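Local coordinates for protein carbonic anhydrase (Coccomyxa sp. PA, PDB 3UCJ) that probably catalyses the reversible hydration of carbon dioxide to hydrogencarbonate at a zinc ion, one bound in each subunit of a four-chain assembly, at residues A[43-48]-A[80-85]; A[69-74]-A[106-111]. One frame throughout, in Å; residues are numbered along the deposited sequence.

Contact 1: residues A[43-48]-A[80-85]; sequences LYIGCA and LNCMSC. With ZN (zinc ion), chain C; AZM (5-acetamido-1,3,4-thiadiazole-2-sulfonamide), chain D.
Ile45 meets Cys82 where strand 42-47 runs beneath the first turns of helix 80-92. The CB of Ile45 points past the helix to one side, but the extended second torsion (CD1 anti to CA, chi2 167°) carries the delta methyl to 4.4 Å from Cys82 SG. Two residues back and one helical turn on, Leu43 points toward the helix and its CD2 branch lies 4.3 Å from the backbone O of Cys85, which accepts a hydrogen bond from Thr89 OG1. No hydrogen bond joins strand and helix, and van der Waals contact at these separations is a light touch. Phe66 and Ile98, on flanking strands, extend the apolar packing under Leu43 and Ile45, while Gln68 lies against Cys82 and Cys85. The strand's other end is the loose one. Nothing of it faces solvent, yet the segments part beyond Ile45, and the side chain of Cys47 is 11.9 Å from segment 80-85. There SG, swung anti to the backbone N (chi1 -169°), binds the zinc ion at 2.4 Å and lies 3.3 Å from O2 of acetazolamide. Ser84 OG bonds back to Leu80 O at 2.9 Å, while Asn81 ND2 reaches Asp79 and Gln68 of the second subunit. A helix laid on the parallel part of a mixed sheet, with a zinc ligand at a strand's C-terminal end, is the alpha/beta design of beta-class carbonic anhydrases.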
ATOM      1  N   LEU A  43     -11.500 -14.042 -14.370  1.00 27.60           N
ATOM      2  CA  LEU A  43     -10.270 -13.500 -13.647  1.00 27.13           C
ATOM      3  C   LEU A  43      -9.711 -14.670 -12.846  1.00 28.34           C
ATOM      4  O   LEU A  43     -10.475 -15.329 -12.175  1.00 28.57           O
ATOM      5  CB  LEU A  43     -10.755 -12.444 -12.711  1.00 26.79           C
ATOM      6  CG  LEU A  43      -9.678 -11.983 -11.612  1.00 28.98           C
ATOM      7  CD1 LEU A  43      -8.522 -11.369 -12.308  1.00 28.45           C
ATOM      8  CD2 LEU A  43     -10.320 -10.968 -10.709  1.00 25.21           C
ATOM      9  N   TYR A  44      -8.375 -14.848 -12.811  1.00 27.76           N
ATOM     10  CA  TYR A  44      -7.789 -15.860 -11.968  1.00 26.66           C
ATOM     11  C   TYR A  44      -6.852 -15.028 -11.034  1.00 26.62           C
ATOM     12  O   TYR A  44      -6.138 -14.149 -11.503  1.00 27.05           O
ATOM     13  CB  TYR A  44      -6.978 -16.782 -12.804  1.00 24.91           C
ATOM     14  CG  TYR A  44      -5.970 -17.693 -12.113  1.00 29.39           C
ATOM     15  CD1 TYR A  44      -6.270 -19.024 -11.838  1.00 27.67           C
ATOM     16  CD2 TYR A  44      -4.661 -17.223 -11.785  1.00 24.44           C
ATOM     17  CE1 TYR A  44      -5.316 -19.883 -11.262  1.00 31.96           C
ATOM     18  CE2 TYR A  44      -3.746 -18.051 -11.237  1.00 27.08           C
ATOM     19  CZ  TYR A  44      -4.056 -19.377 -10.962  1.00 27.81           C
ATOM     20  OH  TYR A  44      -3.091 -20.154 -10.369  1.00 30.53           O
ATOM     21  N   ILE A  45      -6.931 -15.361  -9.758  1.00 26.97           N
ATOM     22  CA  ILE A  45      -6.017 -14.794  -8.700  1.00 26.40           C
ATOM     23  C   ILE A  45      -5.321 -16.042  -8.144  1.00 26.96           C
ATOM     24  O   ILE A  45      -6.033 -16.965  -7.593  1.00 28.92           O
ATOM     25  CB  ILE A  45      -6.817 -14.199  -7.621  1.00 26.88           C
ATOM     26  CG1 ILE A  45      -7.654 -12.988  -8.147  1.00 24.52           C
ATOM     27  CG2 ILE A  45      -5.845 -13.690  -6.441  1.00 26.78           C
ATOM     28  CD1 ILE A  45      -8.740 -12.507  -7.203  1.00 25.73           C
ATOM     29  N   GLY A  46      -4.006 -16.091  -8.320  1.00 26.39           N
ATOM     30  CA  GLY A  46      -3.253 -17.276  -7.918  1.00 26.83           C
ATOM     31  C   GLY A  46      -1.890 -16.877  -7.433  1.00 27.77           C
ATOM     32  O   GLY A  46      -1.577 -15.685  -7.353  1.00 25.79           O
ATOM     33  N   CYS A  47      -1.078 -17.886  -7.145  1.00 26.70           N
ATOM     34  CA  CYS A  47       0.273 -17.646  -6.591  1.00 27.67           C
ATOM     35  C   CYS A  47       1.311 -17.363  -7.682  1.00 27.08           C
ATOM     36  O   CYS A  47       1.194 -17.952  -8.787  1.00 29.97           O
ATOM     37  CB  CYS A  47       0.710 -18.901  -5.738  1.00 29.21           C
ATOM     38  SG  CYS A  47       2.174 -18.408  -4.857  1.00 27.68           S
ATOM     39  N   ALA A  48       2.339 -16.537  -7.393  1.00 25.55           N
ATOM     40  CA  ALA A  48       3.365 -16.189  -8.277  1.00 25.04           C
ATOM     41  C   ALA A  48       4.343 -17.388  -8.530  1.00 27.20           C
ATOM     42  O   ALA A  48       5.124 -17.341  -9.408  1.00 25.79           O
ATOM     43  CB  ALA A  48       4.152 -14.971  -7.710  1.00 25.19           C
ATOM     44  N   LEU A  80      -4.006  -2.151  -3.604  1.00 22.61           N
ATOM     45  CA  LEU A  80      -4.398  -1.557  -4.902  1.00 23.97           C
ATOM     46  C   LEU A  80      -3.991  -2.370  -6.114  1.00 23.37           C
ATOM     47  O   LEU A  80      -4.583  -2.240  -7.183  1.00 22.31           O
ATOM     48  CB  LEU A  80      -3.965  -0.096  -5.023  1.00 21.94           C
ATOM     49  CG  LEU A  80      -4.534   0.794  -3.920  1.00 23.53           C
ATOM     50  CD1 LEU A  80      -3.930   2.275  -4.144  1.00 21.67           C
ATOM     51  CD2 LEU A  80      -6.130   0.775  -3.977  1.00 28.24           C
ATOM     52  N   ASN A  81      -2.935  -3.192  -6.021  1.00 21.35           N
ATOM     53  CA  ASN A  81      -2.530  -4.028  -7.107  1.00 22.74           C
ATOM     54  C   ASN A  81      -3.606  -5.114  -7.394  1.00 22.39           C
ATOM     55  O   ASN A  81      -4.194  -5.215  -8.510  1.00 23.14           O
ATOM     56  CB  ASN A  81      -1.147  -4.715  -6.687  1.00 22.48           C
ATOM     57  CG  ASN A  81      -0.527  -5.552  -7.758  1.00 22.27           C
ATOM     58  OD1 ASN A  81      -1.193  -6.355  -8.441  1.00 24.92           O
ATOM     59  ND2 ASN A  81       0.863  -5.541  -7.794  1.00 18.68           N
ATOM     60  N   CYS A  82      -3.849  -5.995  -6.416  1.00 23.35           N
ATOM     61  CA  CYS A  82      -4.935  -6.974  -6.640  1.00 23.52           C
ATOM     62  C   CYS A  82      -6.324  -6.292  -6.842  1.00 24.87           C
ATOM     63  O   CYS A  82      -7.132  -6.721  -7.761  1.00 26.50           O
ATOM     64  CB  CYS A  82      -5.068  -7.859  -5.385  1.00 22.77           C
ATOM     65  SG  CYS A  82      -6.248  -9.258  -5.639  1.00 28.04           S
ATOM     66  N   MET A  83      -6.598  -5.251  -6.084  1.00 23.47           N
ATOM     67  CA  MET A  83      -7.951  -4.589  -6.202  1.00 23.86           C
ATOM     68  C   MET A  83      -8.180  -3.964  -7.594  1.00 25.41           C
ATOM     69  O   MET A  83      -9.354  -4.019  -8.109  1.00 26.37           O
ATOM     70  CB  MET A  83      -8.163  -3.574  -5.109  1.00 23.42           C
ATOM     71  CG  MET A  83      -8.352  -4.245  -3.707  1.00 22.64           C
ATOM     72  SD  MET A  83      -9.977  -5.095  -3.688  1.00 30.92           S
ATOM     73  CE  MET A  83      -9.465  -6.790  -3.516  1.00 31.61           C
ATOM     74  N   SER A  84      -7.138  -3.450  -8.263  1.00 23.50           N
ATOM     75  CA  SER A  84      -7.244  -2.910  -9.655  1.00 26.38           C
ATOM     76  C   SER A  84      -7.566  -3.998 -10.684  1.00 27.11           C
ATOM     77  O   SER A  84      -8.391  -3.823 -11.572  1.00 25.69           O
ATOM     78  CB  SER A  84      -5.916  -2.209 -10.055  1.00 27.17           C
ATOM     79  OG  SER A  84      -6.040  -1.009  -9.383  1.00 36.07           O
ATOM     80  N   CYS A  85      -6.993  -5.179 -10.528  1.00 25.49           N
ATOM     81  CA  CYS A  85      -7.308  -6.299 -11.385  1.00 25.41           C
ATOM     82  C   CYS A  85      -8.757  -6.714 -11.157  1.00 26.54           C
ATOM     83  O   CYS A  85      -9.490  -7.013 -12.175  1.00 27.10           O
ATOM     84  CB  CYS A  85      -6.472  -7.535 -11.015  1.00 26.70           C
ATOM     85  SG  CYS A  85      -4.722  -7.384 -11.530  1.00 28.15           S
TER
HETATM   86 ZN    ZN C 228       2.790 -20.305  -3.591  1.00 30.46          ZN
HETATM   87  C1  AZM D 229       6.865 -19.203  -2.151  1.00 34.26           C
HETATM   88  C2  AZM D 229       8.115 -18.567  -0.183  1.00 40.41           C
HETATM   89  C3  AZM D 229       8.398 -16.930   1.528  1.00 46.02           C
HETATM   90  C4  AZM D 229       9.341 -16.322   2.550  1.00 41.14           C
HETATM   91  N1  AZM D 229       4.721 -20.406  -3.437  1.00 26.64           N
HETATM   92  N2  AZM D 229       8.369 -19.851  -0.606  1.00 36.01           N
HETATM   93  N3  AZM D 229       7.614 -20.257  -1.827  1.00 36.51           N
HETATM   94  N4  AZM D 229       8.683 -18.143   1.051  1.00 34.41           N
HETATM   95  O1  AZM D 229       6.510 -19.236  -4.738  1.00 30.25           O
HETATM   96  O2  AZM D 229       4.999 -18.068  -3.267  1.00 34.41           O
HETATM   97  O3  AZM D 229       7.376 -16.328   1.103  1.00 40.38           O
HETATM   98  S1  AZM D 229       5.830 -19.284  -3.554  1.00 33.37           S
HETATM   99  S2  AZM D 229       7.025 -17.720  -1.180  1.00 35.65           S

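Contact 2: residues A[69-74]-A[106-111]; sequences RNVGNL and CGACKA. With ZN (zinc ion), chain C; AZM (5-acetamido-1,3,4-thiadiazole-2-sulfonamide), chain D.
Val71 lays its CG1 methyl against the CB of Ala108, 3.5 Å away. Val71 CG1 also lies 3.8 Å from the thiadiazole sulfur S2 of acetazolamide. With CG1 anti to the backbone N (chi1 163°), the one methyl sits between inhibitor and helix and touches both. Next to it the backbone does the packing: Gly72 N approaches Ala108 CB to 3.6 Å, and Gly72 CA faces the sulfur of Cys106. The bend that permits this is a type II turn from Asn70 to Asn73, with Gly72 at its third position, where a positive phi (83°) is usual. The side-chain amide of Asn70 spans the bend to Leu74. Its OD1 takes the N-H of Leu74 in the carbonyl plane, on a lone pair, at 2.9 Å, and its ND2 returns a bond to Leu74 O, so both halves of the amide clasp one residue. Across the contact, Cys106 sits at the N-cap of helix 107-114; SG binds zinc at 2.4 Å and accepts a weak capping bond from Cys109 N at 3.6 Å. His103 and Cys47 supply the remaining protein ligands, and the sulfonamide N1 of acetazolamide binds zinc at 1.9 Å. Zinc ligation favours a thiolate at Cys106, and the helix start with the weak N-H bond from Cys109 would probably help to stabilise that negative sulfur, while the sulfonamide nitrogen takes the fourth coordination position.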
ATOM      1  N   ARG A  69      -1.253 -12.467 -10.066  1.00 24.60           N
ATOM      2  CA  ARG A  69      -0.514 -13.533  -9.372  1.00 24.43           C
ATOM      3  C   ARG A  69       0.423 -12.808  -8.407  1.00 24.21           C
ATOM      4  O   ARG A  69       1.050 -11.841  -8.780  1.00 24.69           O
ATOM      5  CB  ARG A  69       0.337 -14.340 -10.382  1.00 24.78           C
ATOM      6  CG  ARG A  69      -0.559 -15.426 -11.075  1.00 26.61           C
ATOM      7  CD  ARG A  69       0.305 -16.090 -12.148  1.00 23.76           C
ATOM      8  NE  ARG A  69       1.404 -16.927 -11.586  1.00 27.51           N
ATOM      9  CZ  ARG A  69       2.180 -17.708 -12.317  1.00 29.97           C
ATOM     10  NH1 ARG A  69       2.058 -17.780 -13.666  1.00 25.58           N
ATOM     11  NH2 ARG A  69       3.124 -18.367 -11.721  1.00 28.34           N
ATOM     12  N   ASN A  70       0.349 -13.232  -7.150  1.00 22.77           N
ATOM     13  CA  ASN A  70       1.239 -12.621  -6.118  1.00 23.97           C
ATOM     14  C   ASN A  70       1.671 -13.727  -5.161  1.00 25.77           C
ATOM     15  O   ASN A  70       1.161 -14.857  -5.229  1.00 25.47           O
ATOM     16  CB  ASN A  70       0.458 -11.475  -5.379  1.00 24.27           C
ATOM     17  CG  ASN A  70      -0.753 -12.000  -4.579  1.00 27.57           C
ATOM     18  OD1 ASN A  70      -0.646 -12.837  -3.661  1.00 24.86           O
ATOM     19  ND2 ASN A  70      -1.929 -11.449  -4.879  1.00 24.80           N
ATOM     20  N   VAL A  71       2.617 -13.414  -4.288  1.00 25.02           N
ATOM     21  CA  VAL A  71       3.071 -14.455  -3.327  1.00 24.61           C
ATOM     22  C   VAL A  71       1.999 -14.880  -2.349  1.00 26.16           C
ATOM     23  O   VAL A  71       1.482 -14.092  -1.513  1.00 24.98           O
ATOM     24  CB  VAL A  71       4.374 -13.898  -2.570  1.00 23.01           C
ATOM     25  CG1 VAL A  71       4.614 -14.759  -1.277  1.00 24.49           C
ATOM     26  CG2 VAL A  71       5.560 -13.761  -3.543  1.00 24.66           C
ATOM     27  N   GLY A  72       1.604 -16.164  -2.422  1.00 24.70           N
ATOM     28  CA  GLY A  72       0.510 -16.619  -1.586  1.00 26.11           C
ATOM     29  C   GLY A  72      -0.924 -16.372  -2.061  1.00 27.49           C
ATOM     30  O   GLY A  72      -1.817 -16.666  -1.331  1.00 25.17           O
ATOM     31  N   ASN A  73      -1.177 -15.809  -3.269  1.00 25.89           N
ATOM     32  CA  ASN A  73      -2.511 -15.676  -3.751  1.00 26.47           C
ATOM     33  C   ASN A  73      -3.448 -14.971  -2.783  1.00 23.47           C
ATOM     34  O   ASN A  73      -4.552 -15.388  -2.478  1.00 25.16           O
ATOM     35  CB  ASN A  73      -3.095 -17.011  -4.344  1.00 24.15           C
ATOM     36  CG  ASN A  73      -3.100 -18.206  -3.380  1.00 30.01           C
ATOM     37  OD1 ASN A  73      -2.189 -19.068  -3.432  1.00 29.69           O
ATOM     38  ND2 ASN A  73      -4.151 -18.334  -2.605  1.00 30.65           N
ATOM     39  N   LEU A  74      -2.983 -13.827  -2.315  1.00 24.40           N
ATOM     40  CA  LEU A  74      -3.675 -13.130  -1.266  1.00 23.50           C
ATOM     41  C   LEU A  74      -4.550 -11.996  -1.884  1.00 23.30           C
ATOM     42  O   LEU A  74      -4.158 -11.386  -2.845  1.00 23.82           O
ATOM     43  CB  LEU A  74      -2.636 -12.399  -0.421  1.00 24.29           C
ATOM     44  CG  LEU A  74      -1.662 -13.394   0.291  1.00 23.22           C
ATOM     45  CD1 LEU A  74      -0.858 -12.517   1.224  1.00 25.29           C
ATOM     46  CD2 LEU A  74      -2.400 -14.378   1.226  1.00 23.12           C
ATOM     47  N   CYS A 106       3.066 -24.640  -1.314  1.00 31.65           N
ATOM     48  CA  CYS A 106       3.164 -23.168  -1.434  1.00 30.56           C
ATOM     49  C   CYS A 106       4.030 -22.716  -0.289  1.00 28.96           C
ATOM     50  O   CYS A 106       3.594 -22.755   0.854  1.00 30.08           O
ATOM     51  CB  CYS A 106       1.755 -22.571  -1.308  1.00 29.78           C
ATOM     52  SG  CYS A 106       1.900 -20.681  -1.376  1.00 31.42           S
ATOM     53  N   GLY A 107       5.242 -22.348  -0.616  1.00 28.93           N
ATOM     54  CA  GLY A 107       6.167 -21.819   0.318  1.00 30.56           C
ATOM     55  C   GLY A 107       5.697 -20.582   1.048  1.00 30.82           C
ATOM     56  O   GLY A 107       6.162 -20.340   2.181  1.00 28.30           O
ATOM     57  N   ALA A 108       4.768 -19.816   0.471  1.00 29.73           N
ATOM     58  CA  ALA A 108       4.296 -18.648   1.213  1.00 28.08           C
ATOM     59  C   ALA A 108       3.457 -19.123   2.358  1.00 28.86           C
ATOM     60  O   ALA A 108       3.486 -18.530   3.441  1.00 29.31           O
ATOM     61  CB  ALA A 108       3.417 -17.680   0.251  1.00 30.26           C
ATOM     62  N   CYS A 109       2.640 -20.175   2.139  1.00 26.71           N
ATOM     63  CA  CYS A 109       1.833 -20.700   3.209  1.00 28.40           C
ATOM     64  C   CYS A 109       2.690 -21.355   4.287  1.00 28.95           C
ATOM     65  O   CYS A 109       2.345 -21.277   5.467  1.00 29.27           O
ATOM     66  CB  CYS A 109       0.828 -21.756   2.716  1.00 29.01           C
ATOM     67  SG  CYS A 109      -0.539 -20.864   1.806  1.00 32.73           S
ATOM     68  N   LYS A 110       3.778 -21.988   3.889  1.00 29.89           N
ATOM     69  CA  LYS A 110       4.656 -22.621   4.867  1.00 31.48           C
ATOM     70  C   LYS A 110       5.335 -21.554   5.689  1.00 32.39           C
ATOM     71  O   LYS A 110       5.354 -21.681   6.902  1.00 33.51           O
ATOM     72  CB  LYS A 110       5.706 -23.509   4.169  1.00 32.91           C
ATOM     73  CG  LYS A 110       6.743 -24.093   5.190  1.00 35.85           C
ATOM     74  CD  LYS A 110       7.473 -25.279   4.557  1.00 45.86           C
ATOM     75  CE  LYS A 110       8.859 -25.559   5.221  1.00 53.29           C
ATOM     76  NZ  LYS A 110       9.426 -26.842   4.700  1.00 52.73           N
ATOM     77  N   ALA A 111       5.875 -20.501   5.051  1.00 30.44           N
ATOM     78  CA  ALA A 111       6.501 -19.392   5.774  1.00 29.99           C
ATOM     79  C   ALA A 111       5.474 -18.744   6.736  1.00 31.52           C
ATOM     80  O   ALA A 111       5.806 -18.418   7.865  1.00 30.46           O
ATOM     81  CB  ALA A 111       7.086 -18.365   4.784  1.00 29.15           C
TER
HETATM   82 ZN    ZN C 228       2.790 -20.305  -3.591  1.00 30.46          ZN
HETATM   83  C1  AZM D 229       6.865 -19.203  -2.151  1.00 34.26           C
HETATM   84  C2  AZM D 229       8.115 -18.567  -0.183  1.00 40.41           C
HETATM   85  C3  AZM D 229       8.398 -16.930   1.528  1.00 46.02           C
HETATM   86  C4  AZM D 229       9.341 -16.322   2.550  1.00 41.14           C
HETATM   87  N1  AZM D 229       4.721 -20.406  -3.437  1.00 26.64           N
HETATM   88  N2  AZM D 229       8.369 -19.851  -0.606  1.00 36.01           N
HETATM   89  N3  AZM D 229       7.614 -20.257  -1.827  1.00 36.51           N
HETATM   90  N4  AZM D 229       8.683 -18.143   1.051  1.00 34.41           N
HETATM   91  O1  AZM D 229       6.510 -19.236  -4.738  1.00 30.25           O
HETATM   92  O2  AZM D 229       4.999 -18.068  -3.267  1.00 34.41           O
HETATM   93  O3  AZM D 229       7.376 -16.328   1.103  1.00 40.38           O
HETATM   94  S1  AZM D 229       5.830 -19.284  -3.554  1.00 33.37           S
HETATM   95  S2  AZM D 229       7.025 -17.720  -1.180  1.00 35.65           S

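How the contacts relate
From the N terminus, after helix 10-26, the chain lays down strand 42-47, then its neighbour 65-70, whose end turns into the 69-74 segment. Helix 80-92 follows and closes contact 1 back on the first strand; only after strand 97-103 does helix 107-114 close contact 2. The two loops therefore cross, since 69-74 opens the second before 80-85 has shut the first. Strand 65-70, helix 80-92 and strand 97-103 form a beta-alpha-beta crossover spanning strand 42-47. The contacts join directly where the neighbouring strands end, with a probable hydrogen bond from Ala48 N to Asn70 O, 3.0 Å, and both deliver a cysteine to the same zinc ion.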